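Local structure of beta-glycosidase (Bacteroides caccae, 6T2R) at residues P55-T60 and D233-G238; R113-G118 and E252-W257; G141-I146 and T159-Y164; S154-T159 and N178-N183; F187-V192 and H202-R207. The protein probably acts as an endo-acting O-glycanase of glycoside hydrolase family 16, cutting within mucin O-glycan chains so that a gut bacterium can begin mucin breakdown. One frame throughout, in Å; residues are numbered along the deposited sequence.

Contact 1: residues P55-T60 and D233-G238; sequences PDWQNT and DMQLGG
Trp57 lays its side chain against Gln235 and Asp233. Its CB sits 3.5 Å from Gln235 NE2. Chi1 of 81° (CG between N and C) and chi2 of -94° together bring the six-membered ring to Asp233. CE3 then lies 3.4 Å from Gln235 NE2, with ring and amide planes 46° apart. The same CE3 lies 3.4 Å from Asp233 OD2, which comes in at the ring edge, and CZ3 follows at 3.7 Å from that oxygen. Gln235 NE2 donates to Asp233 OD2, linking the two groups that meet the ring. Gln58 CB covers one face of the indole. The contact joins two loops of the beta-sandwich (jelly-roll) fold of family 16. Trp57 also meets Trp127 edge-to-face, and Trp127 NE1 bonds to Asp233 OD1. Farther along, a water bridges the loops. It accepts from Leu236 N at 3.0 Å and bonds to Thr60 OG1 at 2.6 Å. Thr60 OG1 is also hydrogen-bonded to Thr94 OG1. Asp56 OD2 lies 3.2 Å from Gly238 CA and accepts from Ser239 N.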
# COMPACT_ATOMS: atom_id res chain seq x y z
N PRO A 55 11.72 4.40 -10.60
CA PRO A 55 10.49 3.79 -11.12
C PRO A 55 9.34 4.82 -11.18
O PRO A 55 9.40 5.79 -10.43
CB PRO A 55 10.15 2.63 -10.17
CG PRO A 55 11.37 2.48 -9.23
CD PRO A 55 12.21 3.74 -9.38
N ASP A 56 8.36 4.59 -12.06
CA ASP A 56 7.20 5.49 -12.34
C ASP A 56 6.53 5.93 -11.03
O ASP A 56 6.00 7.07 -10.97
CB ASP A 56 6.11 4.84 -13.20
CG ASP A 56 6.36 4.88 -14.70
OD1 ASP A 56 7.46 5.28 -15.09
OD2 ASP A 56 5.45 4.49 -15.46
N TRP A 57 6.49 5.04 -10.03
CA TRP A 57 5.77 5.30 -8.77
C TRP A 57 6.59 6.27 -7.93
O TRP A 57 5.97 7.05 -7.21
CB TRP A 57 5.47 3.99 -8.03
CG TRP A 57 6.62 3.45 -7.24
CD1 TRP A 57 7.54 2.52 -7.63
CD2 TRP A 57 6.96 3.80 -5.89
NE1 TRP A 57 8.41 2.24 -6.62
CE2 TRP A 57 8.07 3.00 -5.53
CE3 TRP A 57 6.41 4.66 -4.94
CZ2 TRP A 57 8.67 3.07 -4.28
CZ3 TRP A 57 7.02 4.74 -3.70
CH2 TRP A 57 8.11 3.94 -3.37
N GLN A 58 7.92 6.18 -8.02
CA GLN A 58 8.84 6.85 -7.07
C GLN A 58 9.43 8.14 -7.68
O GLN A 58 10.15 8.84 -6.95
CB GLN A 58 9.92 5.87 -6.64
CG GLN A 58 10.37 6.12 -5.22
CD GLN A 58 11.51 5.21 -4.86
OE1 GLN A 58 11.86 4.35 -5.66
NE2 GLN A 58 12.06 5.40 -3.67
N ASN A 59 9.16 8.37 -8.97
CA ASN A 59 9.45 9.58 -9.77
C ASN A 59 9.28 10.91 -9.05
O ASN A 59 9.98 11.86 -9.40
CB ASN A 59 8.36 9.81 -10.82
CG ASN A 59 8.91 9.32 -12.10
OD1 ASN A 59 10.06 8.96 -12.07
ND2 ASN A 59 8.14 9.30 -13.16
N THR A 60 8.20 11.03 -8.29
CA THR A 60 7.66 12.32 -7.81
C THR A 60 7.89 12.45 -6.31
O THR A 60 7.51 13.53 -5.75
CB THR A 60 6.18 12.36 -8.19
OG1 THR A 60 5.57 11.18 -7.64
CG2 THR A 60 6.00 12.43 -9.70
N ASP A 233 1.25 6.13 -0.31
CA ASP A 233 1.89 7.26 -1.02
C ASP A 233 1.04 7.68 -2.20
O ASP A 233 0.49 6.80 -2.89
CB ASP A 233 3.33 6.90 -1.45
CG ASP A 233 3.39 5.81 -2.51
OD1 ASP A 233 3.16 4.63 -2.17
OD2 ASP A 233 3.59 6.18 -3.68
N MET A 234 0.94 8.99 -2.36
CA MET A 234 0.39 9.64 -3.55
C MET A 234 1.41 9.43 -4.67
O MET A 234 2.65 9.35 -4.40
CB MET A 234 0.15 11.14 -3.30
CG MET A 234 -0.45 11.89 -4.49
SD MET A 234 -1.91 11.13 -5.18
CE MET A 234 -3.11 11.39 -3.87
N GLN A 235 0.88 9.32 -5.88
CA GLN A 235 1.63 9.02 -7.10
C GLN A 235 0.95 9.83 -8.21
O GLN A 235 -0.32 9.95 -8.20
CB GLN A 235 1.62 7.50 -7.35
CG GLN A 235 2.37 6.72 -6.30
CD GLN A 235 2.33 5.21 -6.42
OE1 GLN A 235 1.63 4.62 -7.25
NE2 GLN A 235 3.05 4.58 -5.53
N LEU A 236 1.76 10.37 -9.12
CA LEU A 236 1.27 11.18 -10.27
C LEU A 236 2.02 10.78 -11.55
O LEU A 236 3.27 10.86 -11.56
CB LEU A 236 1.47 12.67 -9.96
CG LEU A 236 0.44 13.30 -9.02
CD1 LEU A 236 0.85 14.74 -8.67
CD2 LEU A 236 -0.95 13.26 -9.62
N GLY A 237 1.27 10.32 -12.57
CA GLY A 237 1.80 9.98 -13.90
C GLY A 237 2.51 8.63 -13.97
O GLY A 237 2.93 8.06 -12.93
N GLY A 238 2.69 8.16 -15.21
CA GLY A 238 3.34 6.89 -15.57
C GLY A 238 2.60 6.25 -16.73
O GLY A 238 1.55 6.79 -17.15
O HOH W 1 4.54 9.29 -9.04

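Contact 2: residues R113-G118 and E252-W257; sequences RARLHG and EMEVDW
Arg113 and Arg115 send their side chains to the same face of the sheet as Glu254 and Trp257. The strands are antiparallel neighbours in the family 16 beta-sandwich. A classic beta bulge interrupts the pairing, with Asp256 and Trp257 both opposite Arg113. Glu254 and Arg115 cross obliquely, their flat groups 43° apart. Arg115 grips the carboxylate side-on, with NE on Glu254 OE2 at 2.9 Å and NH2 on Glu254 OE1 at 3.2 Å. Both nitrogens come from above the carboxylate plane. His117 crosses Glu254 at about a right angle and donates from NE2 to OE2 at 2.6 Å. It reaches that oxygen from the opposite face to Arg115 NE, so OE2 is held by two donors. At the bulge, Arg113 and Asp256 run side by side. The arginine chain is extended, with CG anti to its N (chi1 176°), which carries it past the indole of Trp257. Its NH1 forms a salt bridge to Asp256 OD2 at 2.6 Å. Phe187 of strand 187-195 packs on both arginines. Arg113 CB sits over the Trp257 ring in a CH-pi contact, 3.6 Å from the centroid of the six-membered ring.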
# COMPACT_ATOMS: atom_id res chain seq x y z
N ARG A 113 -7.69 2.67 6.30
CA ARG A 113 -8.95 3.39 6.00
C ARG A 113 -8.57 4.76 5.43
O ARG A 113 -7.83 5.54 6.09
CB ARG A 113 -9.85 3.43 7.24
CG ARG A 113 -11.12 4.24 7.01
CD ARG A 113 -12.05 4.22 8.20
NE ARG A 113 -13.41 4.58 7.82
CZ ARG A 113 -14.00 5.74 8.10
NH1 ARG A 113 -13.35 6.71 8.73
NH2 ARG A 113 -15.23 5.96 7.70
N ALA A 114 -9.06 5.06 4.22
CA ALA A 114 -8.59 6.20 3.42
C ALA A 114 -9.73 6.72 2.58
O ALA A 114 -10.57 5.89 2.10
CB ALA A 114 -7.44 5.79 2.53
N ARG A 115 -9.71 8.03 2.36
CA ARG A 115 -10.62 8.73 1.44
C ARG A 115 -9.77 9.28 0.29
O ARG A 115 -8.77 9.92 0.58
CB ARG A 115 -11.42 9.78 2.21
CG ARG A 115 -12.35 10.61 1.32
CD ARG A 115 -13.50 11.28 2.06
NE ARG A 115 -12.95 12.21 3.01
CZ ARG A 115 -13.55 12.65 4.12
NH1 ARG A 115 -14.75 12.24 4.46
NH2 ARG A 115 -12.91 13.47 4.92
N LEU A 116 -10.18 9.04 -0.95
CA LEU A 116 -9.44 9.43 -2.18
C LEU A 116 -10.20 10.55 -2.88
O LEU A 116 -11.40 10.66 -2.61
CB LEU A 116 -9.31 8.21 -3.09
CG LEU A 116 -8.68 6.98 -2.44
CD1 LEU A 116 -8.49 5.85 -3.44
CD2 LEU A 116 -7.34 7.32 -1.79
N HIS A 117 -9.50 11.25 -3.79
CA HIS A 117 -10.00 12.38 -4.61
C HIS A 117 -9.56 12.20 -6.07
O HIS A 117 -8.36 12.08 -6.30
CB HIS A 117 -9.53 13.71 -4.01
CG HIS A 117 -9.98 13.90 -2.59
ND1 HIS A 117 -11.19 14.50 -2.27
CD2 HIS A 117 -9.42 13.50 -1.43
CE1 HIS A 117 -11.36 14.45 -0.96
NE2 HIS A 117 -10.28 13.85 -0.41
N GLY A 118 -10.51 12.16 -7.02
CA GLY A 118 -10.26 12.05 -8.46
C GLY A 118 -9.32 13.15 -8.95
O GLY A 118 -9.44 14.27 -8.48
N GLU A 252 -5.24 15.29 -2.93
CA GLU A 252 -4.91 14.63 -1.65
C GLU A 252 -5.49 13.22 -1.58
O GLU A 252 -6.43 12.90 -2.32
CB GLU A 252 -5.52 15.32 -0.43
CG GLU A 252 -5.77 16.77 -0.59
CD GLU A 252 -6.24 17.36 0.72
OE1 GLU A 252 -5.66 18.36 1.13
OE2 GLU A 252 -7.10 16.76 1.35
N MET A 253 -4.88 12.41 -0.73
CA MET A 253 -5.49 11.19 -0.15
C MET A 253 -5.44 11.44 1.35
O MET A 253 -4.47 12.06 1.80
CB MET A 253 -4.74 9.90 -0.49
CG MET A 253 -3.26 9.93 -0.15
SD MET A 253 -2.36 8.40 -0.60
CE MET A 253 -3.65 7.19 -0.25
N GLU A 254 -6.51 11.06 2.03
CA GLU A 254 -6.65 11.22 3.50
C GLU A 254 -6.65 9.84 4.12
O GLU A 254 -7.43 8.98 3.66
CB GLU A 254 -7.96 11.93 3.84
CG GLU A 254 -8.32 13.01 2.85
CD GLU A 254 -9.69 13.61 3.06
OE1 GLU A 254 -9.90 14.16 4.16
OE2 GLU A 254 -10.51 13.53 2.11
N VAL A 255 -5.83 9.66 5.13
CA VAL A 255 -5.72 8.36 5.83
C VAL A 255 -6.15 8.54 7.29
O VAL A 255 -5.46 9.25 8.05
CB VAL A 255 -4.31 7.80 5.70
CG1 VAL A 255 -4.23 6.37 6.18
CG2 VAL A 255 -3.82 7.93 4.26
N ASP A 256 -7.24 7.87 7.62
CA ASP A 256 -7.83 7.81 8.98
C ASP A 256 -6.96 6.93 9.88
O ASP A 256 -6.65 7.38 11.01
CB ASP A 256 -9.27 7.32 8.87
CG ASP A 256 -10.10 7.49 10.12
OD1 ASP A 256 -9.63 8.16 11.06
OD2 ASP A 256 -11.20 6.92 10.14
N TRP A 257 -6.61 5.70 9.43
CA TRP A 257 -5.83 4.76 10.29
C TRP A 257 -5.25 3.58 9.51
O TRP A 257 -5.70 3.28 8.39
CB TRP A 257 -6.64 4.23 11.51
CG TRP A 257 -8.03 3.71 11.24
CD1 TRP A 257 -9.20 4.33 11.59
CD2 TRP A 257 -8.43 2.45 10.64
NE1 TRP A 257 -10.28 3.58 11.20
CE2 TRP A 257 -9.84 2.42 10.63
CE3 TRP A 257 -7.74 1.37 10.06
CZ2 TRP A 257 -10.57 1.36 10.08
CZ3 TRP A 257 -8.46 0.34 9.51
CH2 TRP A 257 -9.85 0.31 9.55
O HOH W 2 -6.76 10.45 -3.67

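Contact 3: residues G141-I146 and T159-Y164; sequences GGEVDI and TVHSHY
Asp145 and His161 meet on one face of this antiparallel strand pair. Together with Glu143 and Thr159 they form its close-packed part. Asp145 N donates to Thr159 O at 2.8 Å, and Thr159 N answers to Asp145 O at 3.2 Å. The Asp145 and His161 side chains cross at about a right angle. With CG anti to its carbonyl carbon (chi1 -51°), His161 leans toward the other strand. Its NE2 gives Asp145 OD2 a weak hydrogen bond of 2.9 Å, and OD2 lies at the ring edge. Glu143 runs alongside His161, its carboxylate turned 41° from the ring. OE1 is 3.5 Å from His161 CD2, while OE2 accepts from Trp138 NE1. Glu143, Asp145 and Glu148 match the Glu-x-Asp-x-x-Glu signature of family 16. By analogy with relatives, Glu143 is probably the nucleophile and Glu148 the acid/base, with Asp145 between them. Glu143 and His161 are partly exposed, unlike Asp145 and Thr159. The looser end is theirs too: Glu143 N to His161 O is bent, 137° at the hydrogen, and the pairing stops there. Beyond it, Ser162 caps the short helix 163-167 with a weak bond from Tyr164 N to its OG. On the other face, Val144 and Val160 are buried against Leu199 and Phe201 of strand 198-203. Strand 143-145 lies between strands 125-130 and 155-161, and the chain turns a corner at Ile146.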
# COMPACT_ATOMS: atom_id res chain seq x y z
N GLY A 141 11.20 -11.18 -4.45
CA GLY A 141 10.80 -11.10 -3.03
C GLY A 141 9.33 -10.91 -2.89
O GLY A 141 8.78 -11.08 -1.76
N GLY A 142 8.69 -10.49 -3.98
CA GLY A 142 7.23 -10.28 -4.00
C GLY A 142 6.84 -8.83 -3.76
O GLY A 142 7.64 -8.05 -3.18
N GLU A 143 5.62 -8.49 -4.15
CA GLU A 143 4.97 -7.18 -3.94
C GLU A 143 3.47 -7.45 -3.75
O GLU A 143 2.92 -8.33 -4.47
CB GLU A 143 5.21 -6.26 -5.14
CG GLU A 143 4.66 -4.84 -4.95
CD GLU A 143 4.58 -4.04 -6.25
OE1 GLU A 143 3.60 -3.33 -6.45
OE2 GLU A 143 5.50 -4.16 -7.05
N VAL A 144 2.86 -6.75 -2.80
CA VAL A 144 1.42 -6.85 -2.49
C VAL A 144 0.83 -5.45 -2.57
O VAL A 144 1.16 -4.60 -1.75
CB VAL A 144 1.21 -7.49 -1.12
CG1 VAL A 144 -0.27 -7.56 -0.75
CG2 VAL A 144 1.84 -8.87 -1.05
N ASP A 145 -0.03 -5.23 -3.55
CA ASP A 145 -0.74 -3.95 -3.75
C ASP A 145 -2.09 -4.06 -3.05
O ASP A 145 -2.98 -4.74 -3.57
CB ASP A 145 -0.81 -3.68 -5.26
CG ASP A 145 0.57 -3.56 -5.88
OD1 ASP A 145 1.52 -3.27 -5.13
OD2 ASP A 145 0.69 -3.77 -7.10
N ILE A 146 -2.23 -3.46 -1.88
CA ILE A 146 -3.52 -3.47 -1.13
C ILE A 146 -4.50 -2.48 -1.78
O ILE A 146 -5.72 -2.74 -1.75
CB ILE A 146 -3.26 -3.15 0.35
CG1 ILE A 146 -2.19 -4.09 0.92
CG2 ILE A 146 -4.56 -3.17 1.13
CD1 ILE A 146 -1.67 -3.77 2.31
N THR A 159 -3.58 -6.34 -6.25
CA THR A 159 -2.64 -7.07 -7.14
C THR A 159 -1.46 -7.63 -6.36
O THR A 159 -1.15 -7.08 -5.30
CB THR A 159 -2.06 -6.17 -8.23
OG1 THR A 159 -3.07 -5.27 -8.67
CG2 THR A 159 -1.59 -6.97 -9.42
N VAL A 160 -0.87 -8.71 -6.86
CA VAL A 160 0.44 -9.25 -6.40
C VAL A 160 1.35 -9.23 -7.62
O VAL A 160 0.86 -9.39 -8.74
CB VAL A 160 0.40 -10.66 -5.75
CG1 VAL A 160 -0.57 -10.71 -4.59
CG2 VAL A 160 0.04 -11.77 -6.73
N HIS A 161 2.64 -9.04 -7.37
CA HIS A 161 3.71 -9.23 -8.38
C HIS A 161 4.79 -10.12 -7.77
O HIS A 161 5.04 -10.02 -6.51
CB HIS A 161 4.29 -7.86 -8.76
CG HIS A 161 3.23 -6.93 -9.14
ND1 HIS A 161 2.74 -6.90 -10.41
CD2 HIS A 161 2.53 -6.03 -8.42
CE1 HIS A 161 1.79 -5.97 -10.48
NE2 HIS A 161 1.64 -5.45 -9.28
N SER A 162 5.42 -10.93 -8.60
CA SER A 162 6.48 -11.87 -8.18
C SER A 162 7.40 -12.20 -9.36
O SER A 162 7.10 -11.83 -10.46
CB SER A 162 5.83 -13.13 -7.67
OG SER A 162 5.15 -13.82 -8.72
N HIS A 163 8.40 -13.04 -9.12
CA HIS A 163 9.20 -13.69 -10.19
C HIS A 163 8.24 -14.40 -11.15
O HIS A 163 8.43 -14.34 -12.36
CB HIS A 163 10.18 -14.66 -9.56
CG HIS A 163 10.89 -15.55 -10.50
ND1 HIS A 163 11.89 -15.09 -11.30
CD2 HIS A 163 10.74 -16.87 -10.75
CE1 HIS A 163 12.36 -16.11 -11.99
NE2 HIS A 163 11.66 -17.21 -11.69
N TYR A 164 7.22 -15.03 -10.61
CA TYR A 164 6.30 -15.90 -11.37
C TYR A 164 5.41 -15.02 -12.25
O TYR A 164 5.30 -15.34 -13.42
CB TYR A 164 5.54 -16.77 -10.37
CG TYR A 164 4.56 -17.77 -10.94
CD1 TYR A 164 3.23 -17.42 -11.12
CD2 TYR A 164 4.94 -19.08 -11.20
CE1 TYR A 164 2.30 -18.35 -11.56
CE2 TYR A 164 4.02 -20.01 -11.66
CZ TYR A 164 2.70 -19.64 -11.85
OH TYR A 164 1.76 -20.54 -12.25

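Contact 4: residues S154-T159 and N178-N183; sequences SIVYQT and NTIPIN
Asn178 O accepts two hydrogen bonds, one from Gln158 N at 3.1 Å (175° at the hydrogen) and one from Asn208 ND2. The reverse bond, Asn178 N to Gln158 O, is 3.0 Å. Farther along this antiparallel pair of the beta-sandwich, Val156 N donates to Ile180 O at 3.0 Å, and Ile182 N closes the pairing on Ser154 O at 2.9 Å. Thr179 CG2 stands anti to its carbonyl carbon (chi1 66° to OG1), which sets it over one face of the Tyr157 ring, a CH-pi contact of 3.6 Å to the centroid. Ile155 CD1 lies 3.7 Å from Thr179 CG2. On the other face, Val156 and Ile182 cross at about a right angle, with Val156 CG1 3.7 Å from Ile182 CG2. Gln158 packs there on Phe201, Val203 and Phe209, with NE2 bonded to Ile146 O and His202 O and OE1 to Asn208 ND2. Strand 155-161 lies between strands 143-145 and 177-181. Val156 and Ile182 pack on Tyr190 of strand 187-195, while Tyr157 meets Trp240 edge-to-face.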
# COMPACT_ATOMS: atom_id res chain seq x y z
N SER A 154 -14.15 4.72 -10.06
CA SER A 154 -14.97 4.26 -8.92
C SER A 154 -14.63 2.79 -8.59
O SER A 154 -15.46 2.10 -7.94
CB SER A 154 -16.41 4.41 -9.27
OG SER A 154 -16.71 3.49 -10.31
N ILE A 155 -13.47 2.32 -9.05
CA ILE A 155 -12.94 0.97 -8.68
C ILE A 155 -11.49 1.12 -8.23
O ILE A 155 -10.87 2.13 -8.61
CB ILE A 155 -13.01 0.02 -9.88
CG1 ILE A 155 -12.20 0.61 -11.04
CG2 ILE A 155 -14.47 -0.31 -10.21
CD1 ILE A 155 -11.76 -0.38 -12.10
N VAL A 156 -10.98 0.13 -7.50
CA VAL A 156 -9.54 0.05 -7.17
C VAL A 156 -9.04 -1.30 -7.66
O VAL A 156 -9.86 -2.24 -7.78
CB VAL A 156 -9.25 0.22 -5.67
CG1 VAL A 156 -9.68 1.58 -5.15
CG2 VAL A 156 -9.85 -0.91 -4.85
N TYR A 157 -7.75 -1.37 -7.91
CA TYR A 157 -7.00 -2.62 -8.21
C TYR A 157 -6.40 -3.12 -6.89
O TYR A 157 -5.79 -2.33 -6.14
CB TYR A 157 -5.93 -2.34 -9.25
CG TYR A 157 -6.46 -1.91 -10.60
CD1 TYR A 157 -7.00 -0.64 -10.80
CD2 TYR A 157 -6.38 -2.75 -11.70
CE1 TYR A 157 -7.48 -0.23 -12.03
CE2 TYR A 157 -6.85 -2.35 -12.94
CZ TYR A 157 -7.39 -1.09 -13.10
OH TYR A 157 -7.86 -0.69 -14.32
N GLN A 158 -6.53 -4.41 -6.67
CA GLN A 158 -5.68 -5.15 -5.72
C GLN A 158 -4.88 -6.19 -6.53
O GLN A 158 -5.48 -6.82 -7.45
CB GLN A 158 -6.57 -5.69 -4.60
CG GLN A 158 -7.30 -4.58 -3.83
CD GLN A 158 -8.10 -5.13 -2.67
OE1 GLN A 158 -9.10 -5.84 -2.87
NE2 GLN A 158 -7.66 -4.84 -1.45
N THR A 159 -3.58 -6.34 -6.25
CA THR A 159 -2.64 -7.07 -7.14
C THR A 159 -1.46 -7.63 -6.36
O THR A 159 -1.15 -7.08 -5.30
CB THR A 159 -2.06 -6.17 -8.23
OG1 THR A 159 -3.07 -5.27 -8.67
CG2 THR A 159 -1.59 -6.97 -9.42
N ASN A 178 -7.31 -8.20 -9.36
CA ASN A 178 -8.75 -8.01 -9.64
C ASN A 178 -9.16 -6.62 -9.16
O ASN A 178 -8.64 -6.14 -8.15
CB ASN A 178 -9.57 -9.12 -8.98
CG ASN A 178 -10.92 -9.31 -9.65
OD1 ASN A 178 -10.97 -9.34 -10.86
ND2 ASN A 178 -11.99 -9.43 -8.88
N THR A 179 -10.14 -6.03 -9.84
CA THR A 179 -10.78 -4.76 -9.45
C THR A 179 -12.06 -5.03 -8.68
O THR A 179 -12.62 -6.11 -8.78
CB THR A 179 -11.10 -3.87 -10.66
OG1 THR A 179 -12.09 -4.59 -11.38
CG2 THR A 179 -9.90 -3.57 -11.52
N ILE A 180 -12.42 -4.08 -7.84
CA ILE A 180 -13.66 -4.07 -7.04
C ILE A 180 -14.11 -2.62 -6.92
O ILE A 180 -13.28 -1.70 -6.89
CB ILE A 180 -13.43 -4.79 -5.70
CG1 ILE A 180 -14.73 -4.92 -4.91
CG2 ILE A 180 -12.32 -4.14 -4.88
CD1 ILE A 180 -14.75 -6.08 -3.96
N PRO A 181 -15.42 -2.35 -6.99
CA PRO A 181 -15.92 -0.99 -6.86
C PRO A 181 -15.68 -0.47 -5.44
O PRO A 181 -15.67 -1.29 -4.51
CB PRO A 181 -17.44 -1.07 -7.15
CG PRO A 181 -17.63 -2.44 -7.81
CD PRO A 181 -16.50 -3.31 -7.29
N ILE A 182 -15.57 0.86 -5.35
CA ILE A 182 -15.51 1.61 -4.07
C ILE A 182 -16.59 2.71 -4.05
O ILE A 182 -17.16 3.01 -5.10
CB ILE A 182 -14.10 2.21 -3.87
CG1 ILE A 182 -13.75 3.22 -4.96
CG2 ILE A 182 -13.05 1.09 -3.80
CD1 ILE A 182 -12.61 4.12 -4.58
N ASN A 183 -16.82 3.29 -2.88
CA ASN A 183 -17.55 4.56 -2.72
C ASN A 183 -16.52 5.66 -2.87
O ASN A 183 -15.82 5.97 -1.92
CB ASN A 183 -18.28 4.61 -1.37
CG ASN A 183 -19.17 3.41 -1.18
OD1 ASN A 183 -18.99 2.65 -0.24
ND2 ASN A 183 -20.08 3.20 -2.11

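Contact 5: residues F187-V192 and H202-R207; sequences FNVYGV and HVNGKR
Gly191 and His202 form an antiparallel hydrogen-bonded pair, each N donating to the other's O at 2.9 Å. This is the beta hairpin of strands 187-195 and 198-203 in the sandwich. A type I' turn from Val203 to Lys206 then reverses the chain into strand 206-212. Asn204 stands at this turn and carries most of the polar contact. Its N donates to Val189 O at 2.8 Å, and its side-chain OD1 accepts from Val189 N at 2.7 Å. The side chain thus takes the role a backbone carbonyl would have, and carries the pairing past the end of strand 198-203. A chi1 of -55°, with CG anti to the carbonyl carbon, turns the amide toward strand 187-195. The second branch, Asn204 ND2, donates to Asn188 OD1 at 3.1 Å. That bond lies in both amide planes and uses a lone pair of OD1. Asn188 ND2 is held in turn by Asn183 O. On the Asn188 side of the strand, Tyr190 and Val203 lie side by side, with CD1 of the ring 3.9 Å from Val203 CG2. Both pack on Val156 of strand 155-161. A water joins turn and strand, donating to Val189 O at 2.7 Å and accepting from Gly205 N.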
# COMPACT_ATOMS: atom_id res chain seq x y z
N PHE A 187 -14.69 7.37 2.76
CA PHE A 187 -13.66 6.48 3.32
C PHE A 187 -14.01 5.05 2.92
O PHE A 187 -15.19 4.66 2.89
CB PHE A 187 -13.55 6.59 4.84
CG PHE A 187 -12.84 7.83 5.32
CD1 PHE A 187 -11.45 7.86 5.39
CD2 PHE A 187 -13.55 8.94 5.76
CE1 PHE A 187 -10.78 9.00 5.80
CE2 PHE A 187 -12.87 10.06 6.20
CZ PHE A 187 -11.50 10.11 6.20
N ASN A 188 -12.98 4.27 2.60
CA ASN A 188 -13.13 2.82 2.34
C ASN A 188 -12.00 2.16 3.11
O ASN A 188 -10.96 2.81 3.35
CB ASN A 188 -13.07 2.56 0.85
CG ASN A 188 -14.16 3.26 0.07
OD1 ASN A 188 -15.23 2.69 -0.11
ND2 ASN A 188 -13.89 4.43 -0.48
N VAL A 189 -12.19 0.90 3.47
CA VAL A 189 -11.15 0.11 4.19
C VAL A 189 -10.52 -0.91 3.23
O VAL A 189 -11.21 -1.87 2.85
CB VAL A 189 -11.76 -0.59 5.42
CG1 VAL A 189 -10.68 -1.36 6.19
CG2 VAL A 189 -12.47 0.42 6.32
N TYR A 190 -9.25 -0.71 2.89
CA TYR A 190 -8.44 -1.61 2.02
C TYR A 190 -7.68 -2.59 2.90
O TYR A 190 -6.99 -2.14 3.84
CB TYR A 190 -7.57 -0.76 1.09
CG TYR A 190 -8.38 0.26 0.32
CD1 TYR A 190 -9.09 -0.10 -0.80
CD2 TYR A 190 -8.51 1.57 0.77
CE1 TYR A 190 -9.87 0.81 -1.49
CE2 TYR A 190 -9.28 2.50 0.10
CZ TYR A 190 -9.95 2.12 -1.05
OH TYR A 190 -10.70 3.03 -1.74
N GLY A 191 -7.83 -3.88 2.61
CA GLY A 191 -7.25 -4.96 3.44
C GLY A 191 -6.69 -6.13 2.63
O GLY A 191 -7.14 -6.39 1.48
N VAL A 192 -5.67 -6.78 3.19
CA VAL A 192 -5.13 -8.07 2.71
C VAL A 192 -4.92 -8.93 3.95
O VAL A 192 -4.52 -8.35 5.00
CB VAL A 192 -3.85 -7.89 1.88
CG1 VAL A 192 -2.64 -7.42 2.73
CG2 VAL A 192 -3.52 -9.17 1.10
N HIS A 202 -9.55 -7.65 0.54
CA HIS A 202 -10.87 -7.13 0.96
C HIS A 202 -10.88 -5.64 0.71
O HIS A 202 -9.82 -5.01 0.84
CB HIS A 202 -11.17 -7.43 2.44
CG HIS A 202 -11.26 -8.87 2.77
ND1 HIS A 202 -10.20 -9.58 3.31
CD2 HIS A 202 -12.27 -9.76 2.60
CE1 HIS A 202 -10.57 -10.83 3.50
NE2 HIS A 202 -11.85 -10.98 3.05
N VAL A 203 -12.04 -5.14 0.29
CA VAL A 203 -12.44 -3.71 0.37
C VAL A 203 -13.73 -3.66 1.20
O VAL A 203 -14.67 -4.43 0.87
CB VAL A 203 -12.60 -3.14 -1.05
CG1 VAL A 203 -13.12 -1.73 -1.01
CG2 VAL A 203 -11.29 -3.19 -1.82
N ASN A 204 -13.75 -2.84 2.26
CA ASN A 204 -14.85 -2.72 3.25
C ASN A 204 -15.30 -4.11 3.74
O ASN A 204 -16.48 -4.28 3.90
CB ASN A 204 -16.00 -1.91 2.64
CG ASN A 204 -15.51 -0.57 2.16
OD1 ASN A 204 -14.69 0.05 2.84
ND2 ASN A 204 -15.93 -0.12 1.00
N GLY A 205 -14.42 -5.09 3.91
CA GLY A 205 -14.87 -6.40 4.44
C GLY A 205 -15.47 -7.33 3.39
O GLY A 205 -15.60 -8.51 3.69
N LYS A 206 -15.72 -6.85 2.17
CA LYS A 206 -16.07 -7.66 0.99
C LYS A 206 -14.79 -8.28 0.41
O LYS A 206 -13.80 -7.58 0.21
CB LYS A 206 -16.81 -6.76 0.00
CG LYS A 206 -17.30 -7.42 -1.28
CD LYS A 206 -18.70 -8.05 -1.24
CE LYS A 206 -18.70 -9.56 -1.43
NZ LYS A 206 -19.96 -10.18 -0.95
N ARG A 207 -14.81 -9.59 0.15
CA ARG A 207 -13.69 -10.31 -0.50
C ARG A 207 -13.65 -9.88 -1.96
O ARG A 207 -14.67 -10.00 -2.64
CB ARG A 207 -13.87 -11.83 -0.40
CG ARG A 207 -12.90 -12.61 -1.29
CD ARG A 207 -12.69 -14.09 -0.95
NE ARG A 207 -13.85 -14.77 -0.39
CZ ARG A 207 -14.92 -15.14 -1.08
NH1 ARG A 207 -14.99 -14.89 -2.38
NH2 ARG A 207 -15.92 -15.74 -0.46
O HOH W 3 -11.55 -4.40 3.81

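How the contacts relate
Contact 3 holds Glu143 and Asp145, two of the three acidic residues of the probable catalytic motif; Glu148 follows. Contact 4 continues the same strand and shares Thr159 with it, their centres about 17 Å apart. Contact 5 packs against both, with its centre about 10 Å from that of contact 4. Contact 2 is tied to contact 5 through neighbouring strands 108-116 and 187-195, with centres about 13 Å apart. It lies across the chain's centre from contact 3, about 23 Å away. Contact 1 does not touch contact 3; their nearest atoms are about 7 Å apart. Trp127 links the two, touching Trp57 as well as Glu143 and Asp145. Contacts 1 and 2 meet where Met234 CE packs 3.7 Å from Met253 N.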